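Local structure of probable benzoylformate decarboxylase (Rhodococcus jostii, 7ORX) at residues V207-P212 with I273-A278; P233-P238 with S251-L256; P279-H284 with A296-V301. The protein belongs to the thiamine diphosphate-dependent enzyme family and binds thiamine diphosphate, with a sodium ion also bound, in an assembly of four chains. All coordinates share one frame; numbering follows the deposited sequence.

In the fold
All three contacts belong to the Rossmann-like central domain; contacts 1 and 2 pair strands of its parallel sheet, ordered 252-255, 234-236, 206-210, 272-276, 297-302, 315-318, and contact 3 lays a loop on strand 297-302. Contact 1 joins the two middle strands. Contact 2 lies about 9 Å away, centre to centre, toward edge strand 252-255; Leu210 O and Ala237 N, 2.8 Å apart, probably hydrogen-bond the two. The centre of contact 3 is about 7 Å from that of contact 1 on the other flank, with Val275 N 2.8 Å from Ile299 O. Contacts 2 and 3 meet where Pro238 packs on Phe281. No thiamine diphosphate pocket residue lies here, but 279-284 reaches a second subunit.

Contact 1: V207-P212 with I273-A278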
# COMPACT_ATOMS: atom_id res chain seq x y z
N VAL C 207 -11.55 -2.80 40.80
CA VAL C 207 -10.30 -2.02 40.60
C VAL C 207 -10.45 -1.21 39.31
O VAL C 207 -11.04 -1.75 38.34
CB VAL C 207 -9.07 -2.94 40.55
CG1 VAL C 207 -9.10 -3.97 39.44
CG2 VAL C 207 -7.79 -2.13 40.47
N LEU C 208 -10.01 0.06 39.33
CA LEU C 208 -9.96 0.93 38.15
C LEU C 208 -8.56 0.84 37.57
O LEU C 208 -7.60 1.04 38.32
CB LEU C 208 -10.21 2.38 38.56
CG LEU C 208 -11.56 2.68 39.19
CD1 LEU C 208 -11.96 4.11 38.82
CD2 LEU C 208 -12.64 1.70 38.75
N VAL C 209 -8.44 0.60 36.27
CA VAL C 209 -7.15 0.69 35.56
C VAL C 209 -7.31 1.82 34.56
O VAL C 209 -8.31 1.78 33.90
CB VAL C 209 -6.83 -0.64 34.89
CG1 VAL C 209 -5.54 -0.58 34.09
CG2 VAL C 209 -6.79 -1.75 35.92
N LEU C 210 -6.45 2.83 34.58
CA LEU C 210 -6.69 4.10 33.86
C LEU C 210 -5.60 4.31 32.83
O LEU C 210 -4.42 4.04 33.11
CB LEU C 210 -6.76 5.27 34.84
CG LEU C 210 -7.94 5.20 35.81
CD1 LEU C 210 -8.02 6.41 36.73
CD2 LEU C 210 -9.24 5.06 35.09
N GLY C 211 -5.99 4.80 31.66
CA GLY C 211 -5.07 5.02 30.53
C GLY C 211 -5.02 6.48 30.12
O GLY C 211 -5.73 7.32 30.67
N PRO C 212 -4.22 6.76 29.08
CA PRO C 212 -3.85 8.13 28.73
C PRO C 212 -5.10 8.91 28.40
O PRO C 212 -5.11 10.10 28.68
CB PRO C 212 -2.85 8.03 27.56
CG PRO C 212 -2.85 6.60 27.14
CD PRO C 212 -3.57 5.79 28.21
N ILE C 273 -12.23 -5.78 36.93
CA ILE C 273 -11.23 -4.83 36.36
C ILE C 273 -12.02 -3.92 35.43
O ILE C 273 -12.39 -4.38 34.35
CB ILE C 273 -10.11 -5.54 35.55
CG1 ILE C 273 -9.63 -6.90 36.06
CG2 ILE C 273 -8.95 -4.60 35.32
CD1 ILE C 273 -9.38 -6.97 37.48
N LEU C 274 -12.25 -2.65 35.79
CA LEU C 274 -12.76 -1.64 34.84
C LEU C 274 -11.56 -0.88 34.27
O LEU C 274 -10.91 -0.13 35.01
CB LEU C 274 -13.73 -0.70 35.54
CG LEU C 274 -14.16 0.50 34.72
CD1 LEU C 274 -14.95 0.05 33.49
CD2 LEU C 274 -14.95 1.45 35.59
N VAL C 275 -11.26 -1.09 33.00
CA VAL C 275 -10.16 -0.39 32.26
C VAL C 275 -10.80 0.77 31.51
O VAL C 275 -11.57 0.48 30.66
CB VAL C 275 -9.43 -1.33 31.28
CG1 VAL C 275 -8.36 -0.59 30.48
CG2 VAL C 275 -8.85 -2.54 32.02
N VAL C 276 -10.39 2.00 31.77
CA VAL C 276 -10.90 3.23 31.09
C VAL C 276 -9.73 3.89 30.33
O VAL C 276 -8.69 4.17 30.92
CB VAL C 276 -11.56 4.17 32.11
CG1 VAL C 276 -12.20 5.34 31.40
CG2 VAL C 276 -12.57 3.43 32.98
N GLY C 277 -9.90 4.07 29.05
CA GLY C 277 -9.05 4.94 28.24
C GLY C 277 -7.70 4.33 27.99
O GLY C 277 -6.71 5.13 27.85
N ALA C 278 -7.63 3.01 27.87
CA ALA C 278 -6.36 2.32 27.53
C ALA C 278 -6.66 1.13 26.65
O ALA C 278 -7.75 0.58 26.73
CB ALA C 278 -5.61 1.85 28.78
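Val207-Leu210 and Ile273-Val276 are the two central strands of a Rossmann-like parallel sheet, meeting at the switch point where the strand order 3-2-1-4-5-6 changes direction. Their axes differ by 23°, the usual slight twist. The backbones are stitched in parallel fashion: Val207 O receives Leu274 N (3.0 Å), Leu274 O receives Val209 N (2.9 Å), Val209 O receives Val276 N, and Val276 O receives Gly211 N in a more bent bond of 139°. On one face Ile273 bridges two residues of the partner strand. Its CD1 lies beside Val207 CG1 at 3.6 Å, while its CG2 lies alongside Val209 CG2, also at 3.6 Å. Val207 CG1 sits between its own N and carbonyl carbon (chi1 60°), which turns it toward this isoleucine. On the opposite face the leucines run side by side, Leu208 CD2 to Leu274 CD2 at 3.9 Å, and Leu210 CD2 leans onto Val276 CB. Past the strand ends the chains stay close: Ala278 CB rests 3.7 Å from Gly211 CA, against a residue without a side chain. Strand 234-236 flanks this pair beyond Val207-Leu210 and strand 297-302 flanks it beyond Ile273-Val276, while helix 321-331 packs on Val276 through Val321 and Leu325.

Contact 2: P233-P238 with S251-L256; sequences PVWIAP and SFRGVL
Val234-Ile236 and Phe252-Val255 pair as parallel strands, the second being the outermost on this flank of the central domain's Rossmann-like sheet. Four backbone hydrogen bonds join them. Val234 N reaches Ser251 O at 2.8 Å, and Arg253 N returns to Val234 O; farther along, Ile236 N binds Gly254 O at 2.8 Å and Leu256 N binds Ile236 O at 3.0 Å. Val234 pairs with Phe252 but Ile236 with Val255, so one extra residue is taken up in a beta bulge at Arg253-Gly254, where Gly254 adopts a positive phi of 110°.

The aromatic contacts centre on Trp235. Arg253 CB stands over the middle of one face, 3.7 Å from the centroid of the six-membered ring, a CH-pi contact. From the other side of the ring plane comes Leu256 CD2, displaced toward the rim and 3.5 Å from Trp235 CE3, so the indole is gripped between two aliphatic groups. The second aromatic, Phe252, meets Ile236 at its ring edge, with CE1 3.6 Å from Ile236 CD1.

Among the polar ends, Arg253 bends at chi2 (-72°), passes CG along Pro233 CB, and brings NH1 back to Phe252 O at 2.9 Å; Pro250 O is a second acceptor for NH1. Ser251 OG turns to Ala232 O.

Strand 206-210 continues the sheet on the far side of Val234-Ile236. Helix 220-230 packs on Val234 and Ser251 through Ala227, and helix 260-266 meets Trp235 through Thr266 and Leu256 through both Leu263 and Thr266.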
# COMPACT_ATOMS: atom_id res chain seq x y z
N PRO C 233 -9.12 0.79 44.64
CA PRO C 233 -7.76 1.04 44.20
C PRO C 233 -7.71 1.39 42.72
O PRO C 233 -8.56 0.93 41.97
CB PRO C 233 -7.03 -0.27 44.49
CG PRO C 233 -8.07 -1.29 44.67
CD PRO C 233 -9.30 -0.56 45.14
N VAL C 234 -6.74 2.23 42.35
CA VAL C 234 -6.52 2.73 40.98
C VAL C 234 -5.09 2.40 40.56
O VAL C 234 -4.20 2.83 41.23
CB VAL C 234 -6.77 4.24 40.90
CG1 VAL C 234 -6.37 4.80 39.54
CG2 VAL C 234 -8.23 4.57 41.19
N TRP C 235 -4.93 1.65 39.50
CA TRP C 235 -3.65 1.42 38.81
C TRP C 235 -3.65 2.17 37.50
O TRP C 235 -4.74 2.34 36.91
CB TRP C 235 -3.48 -0.06 38.51
CG TRP C 235 -3.39 -0.91 39.72
CD1 TRP C 235 -4.39 -1.38 40.51
CD2 TRP C 235 -2.16 -1.41 40.27
NE1 TRP C 235 -3.86 -2.14 41.53
CE2 TRP C 235 -2.51 -2.17 41.40
CE3 TRP C 235 -0.81 -1.25 39.92
CZ2 TRP C 235 -1.54 -2.79 42.16
CZ3 TRP C 235 0.15 -1.83 40.70
CH2 TRP C 235 -0.21 -2.58 41.81
N ILE C 236 -2.48 2.52 37.01
CA ILE C 236 -2.34 3.06 35.64
C ILE C 236 -2.08 1.87 34.69
O ILE C 236 -1.25 1.02 35.04
CB ILE C 236 -1.22 4.11 35.63
CG1 ILE C 236 -1.64 5.33 36.45
CG2 ILE C 236 -0.83 4.50 34.21
CD1 ILE C 236 -0.53 6.37 36.58
N ALA C 237 -2.72 1.83 33.54
CA ALA C 237 -2.47 0.79 32.54
C ALA C 237 -1.00 0.75 32.17
O ALA C 237 -0.31 1.77 32.09
CB ALA C 237 -3.28 1.08 31.31
N PRO C 238 -0.50 -0.43 31.79
CA PRO C 238 0.91 -0.61 31.48
C PRO C 238 1.44 0.22 30.32
O PRO C 238 0.72 0.50 29.48
CB PRO C 238 1.04 -2.09 31.13
CG PRO C 238 -0.35 -2.46 30.71
CD PRO C 238 -1.26 -1.67 31.63
N SER C 251 -6.30 6.03 46.69
CA SER C 251 -6.59 4.93 45.73
C SER C 251 -5.36 4.59 44.88
O SER C 251 -5.30 3.48 44.38
CB SER C 251 -7.76 5.26 44.89
OG SER C 251 -8.98 5.19 45.64
N PHE C 252 -4.38 5.46 44.73
CA PHE C 252 -3.24 5.23 43.79
C PHE C 252 -2.41 4.05 44.25
O PHE C 252 -2.08 4.03 45.46
CB PHE C 252 -2.33 6.45 43.66
CG PHE C 252 -1.38 6.31 42.51
CD1 PHE C 252 -1.84 6.25 41.21
CD2 PHE C 252 -0.02 6.20 42.73
CE1 PHE C 252 -0.97 6.09 40.15
CE2 PHE C 252 0.87 6.05 41.68
CZ PHE C 252 0.38 6.00 40.39
N ARG C 253 -2.12 3.11 43.34
CA ARG C 253 -1.31 1.88 43.60
C ARG C 253 -0.11 1.75 42.67
O ARG C 253 0.65 0.84 42.86
CB ARG C 253 -2.16 0.62 43.42
CG ARG C 253 -3.29 0.47 44.42
CD ARG C 253 -2.77 0.13 45.79
NE ARG C 253 -3.84 0.16 46.78
CZ ARG C 253 -4.23 1.25 47.44
NH1 ARG C 253 -3.64 2.43 47.25
NH2 ARG C 253 -5.22 1.12 48.31
N GLY C 254 0.03 2.60 41.66
CA GLY C 254 1.15 2.60 40.71
C GLY C 254 0.77 2.13 39.32
O GLY C 254 -0.40 2.23 38.93
N VAL C 255 1.76 1.66 38.59
CA VAL C 255 1.67 1.25 37.17
C VAL C 255 1.63 -0.27 37.11
O VAL C 255 2.43 -0.88 37.72
CB VAL C 255 2.85 1.83 36.40
CG1 VAL C 255 2.91 1.35 34.97
CG2 VAL C 255 2.79 3.34 36.42
N LEU C 256 0.71 -0.85 36.37
CA LEU C 256 0.64 -2.31 36.17
C LEU C 256 1.89 -2.70 35.40
O LEU C 256 2.35 -1.93 34.57
CB LEU C 256 -0.65 -2.65 35.42
CG LEU C 256 -1.88 -2.58 36.29
CD1 LEU C 256 -3.13 -2.89 35.50
CD2 LEU C 256 -1.77 -3.53 37.44

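Contact 3: P279-H284 with A296-V301; sequences PVFRYH and ARLIHV
His300 NE2 hydrogen-bonds to Ala278 O, just ahead of the loop residue Val280 that packs on its imidazole. The loop belongs to the helix-free connection between parallel strands 272-276 and 297-302 of the Rossmann-like central domain, and here it folds back over the second of them. Val280 CG2 sits squarely over the centre of the His300 ring, 3.3 Å from its centroid and 2° off the normal, a CH-pi contact. The hydrogen bond and the methyl over one face are consistent with a ring held in a defined orientation. Its CG runs anti to the backbone N (chi1 -179°), carrying the ring out from the strand toward the loop. Leu298, two residues earlier on the same side of the strand, reaches two loop residues linked by a cis peptide, Val280 and Phe281. Val275 and Leu263 also pack on Phe281, while farther along the loop Tyr283 packs on Val111 of the second subunit. Leu298 CD2 meets Val280 CG2 tip to tip at 4.0 Å, and its CD1 approaches Phe281 CZ at 3.8 Å.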
# COMPACT_ATOMS: atom_id res chain seq x y z
N PRO C 279 -5.67 0.66 25.87
CA PRO C 279 -5.78 -0.65 25.23
C PRO C 279 -5.81 -1.67 26.36
O PRO C 279 -5.52 -1.31 27.49
CB PRO C 279 -4.52 -0.81 24.37
CG PRO C 279 -3.92 0.60 24.34
CD PRO C 279 -4.38 1.30 25.61
N VAL C 280 -6.18 -2.90 26.01
CA VAL C 280 -6.13 -4.12 26.86
C VAL C 280 -5.26 -5.14 26.12
O VAL C 280 -5.71 -5.73 25.15
CB VAL C 280 -7.55 -4.65 27.14
CG1 VAL C 280 -7.56 -5.91 27.93
CG2 VAL C 280 -8.39 -3.62 27.85
N PHE C 281 -3.99 -5.26 26.46
CA PHE C 281 -3.21 -4.25 27.18
C PHE C 281 -1.94 -3.96 26.35
O PHE C 281 -1.54 -4.75 25.44
CB PHE C 281 -2.84 -4.72 28.60
CG PHE C 281 -3.92 -4.74 29.67
CD1 PHE C 281 -4.37 -3.57 30.26
CD2 PHE C 281 -4.42 -5.94 30.15
CE1 PHE C 281 -5.35 -3.59 31.24
CE2 PHE C 281 -5.35 -5.96 31.19
CZ PHE C 281 -5.81 -4.79 31.73
N ARG C 282 -1.25 -2.89 26.70
CA ARG C 282 0.03 -2.46 26.08
C ARG C 282 1.21 -3.17 26.80
O ARG C 282 2.09 -2.53 27.42
CB ARG C 282 0.02 -0.94 26.16
CG ARG C 282 0.81 -0.28 25.05
CD ARG C 282 0.05 -0.02 23.78
NE ARG C 282 1.05 0.70 22.99
CZ ARG C 282 1.64 0.26 21.88
NH1 ARG C 282 1.32 -0.91 21.35
NH2 ARG C 282 2.51 1.05 21.26
N TYR C 283 1.23 -4.49 26.70
CA TYR C 283 2.30 -5.41 27.16
C TYR C 283 3.56 -5.07 26.37
O TYR C 283 3.45 -4.42 25.35
CB TYR C 283 1.91 -6.86 26.91
CG TYR C 283 0.61 -7.33 27.53
CD1 TYR C 283 0.41 -7.23 28.89
CD2 TYR C 283 -0.39 -7.95 26.79
CE1 TYR C 283 -0.76 -7.66 29.50
CE2 TYR C 283 -1.55 -8.41 27.38
CZ TYR C 283 -1.74 -8.27 28.75
OH TYR C 283 -2.81 -8.73 29.46
N HIS C 284 4.72 -5.53 26.82
CA HIS C 284 6.05 -5.16 26.25
C HIS C 284 6.95 -6.39 26.24
O HIS C 284 7.05 -7.04 25.20
CB HIS C 284 6.63 -3.96 27.03
CG HIS C 284 7.86 -3.38 26.42
ND1 HIS C 284 8.27 -2.09 26.71
CD2 HIS C 284 8.74 -3.87 25.50
CE1 HIS C 284 9.37 -1.82 26.02
NE2 HIS C 284 9.68 -2.89 25.27
N ALA C 296 -12.38 -13.18 37.58
CA ALA C 296 -12.35 -11.74 37.21
C ALA C 296 -12.99 -11.53 35.84
O ALA C 296 -12.74 -12.34 34.93
CB ALA C 296 -10.93 -11.22 37.24
N ARG C 297 -13.79 -10.48 35.73
CA ARG C 297 -14.39 -10.00 34.44
C ARG C 297 -13.88 -8.58 34.22
O ARG C 297 -13.74 -7.83 35.19
CB ARG C 297 -15.92 -10.10 34.42
CG ARG C 297 -16.62 -9.48 35.63
CD ARG C 297 -18.14 -9.41 35.52
NE ARG C 297 -18.58 -8.97 34.18
CZ ARG C 297 -19.75 -8.41 33.87
NH1 ARG C 297 -20.68 -8.26 34.80
NH2 ARG C 297 -20.00 -8.08 32.62
N LEU C 298 -13.55 -8.27 32.97
CA LEU C 298 -12.92 -7.00 32.57
C LEU C 298 -13.95 -6.23 31.75
O LEU C 298 -14.43 -6.83 30.78
CB LEU C 298 -11.65 -7.32 31.79
CG LEU C 298 -10.76 -6.12 31.47
CD1 LEU C 298 -9.27 -6.43 31.59
CD2 LEU C 298 -11.07 -5.60 30.08
N ILE C 299 -14.32 -5.03 32.20
CA ILE C 299 -15.07 -4.00 31.44
C ILE C 299 -14.05 -3.02 30.88
O ILE C 299 -13.16 -2.62 31.61
CB ILE C 299 -16.10 -3.22 32.28
CG1 ILE C 299 -17.05 -4.12 33.05
CG2 ILE C 299 -16.91 -2.35 31.36
CD1 ILE C 299 -17.62 -5.23 32.22
N HIS C 300 -14.25 -2.59 29.65
CA HIS C 300 -13.23 -1.84 28.89
C HIS C 300 -13.90 -0.67 28.20
O HIS C 300 -14.79 -0.93 27.42
CB HIS C 300 -12.59 -2.82 27.93
CG HIS C 300 -11.55 -2.20 27.11
ND1 HIS C 300 -11.19 -2.73 25.89
CD2 HIS C 300 -10.79 -1.11 27.33
CE1 HIS C 300 -10.25 -1.97 25.37
NE2 HIS C 300 -9.96 -0.98 26.25
N VAL C 301 -13.53 0.56 28.52
CA VAL C 301 -14.18 1.78 27.95
C VAL C 301 -13.15 2.57 27.14
O VAL C 301 -12.17 2.97 27.73
CB VAL C 301 -14.83 2.64 29.05
CG1 VAL C 301 -15.47 3.87 28.44
CG2 VAL C 301 -15.82 1.83 29.85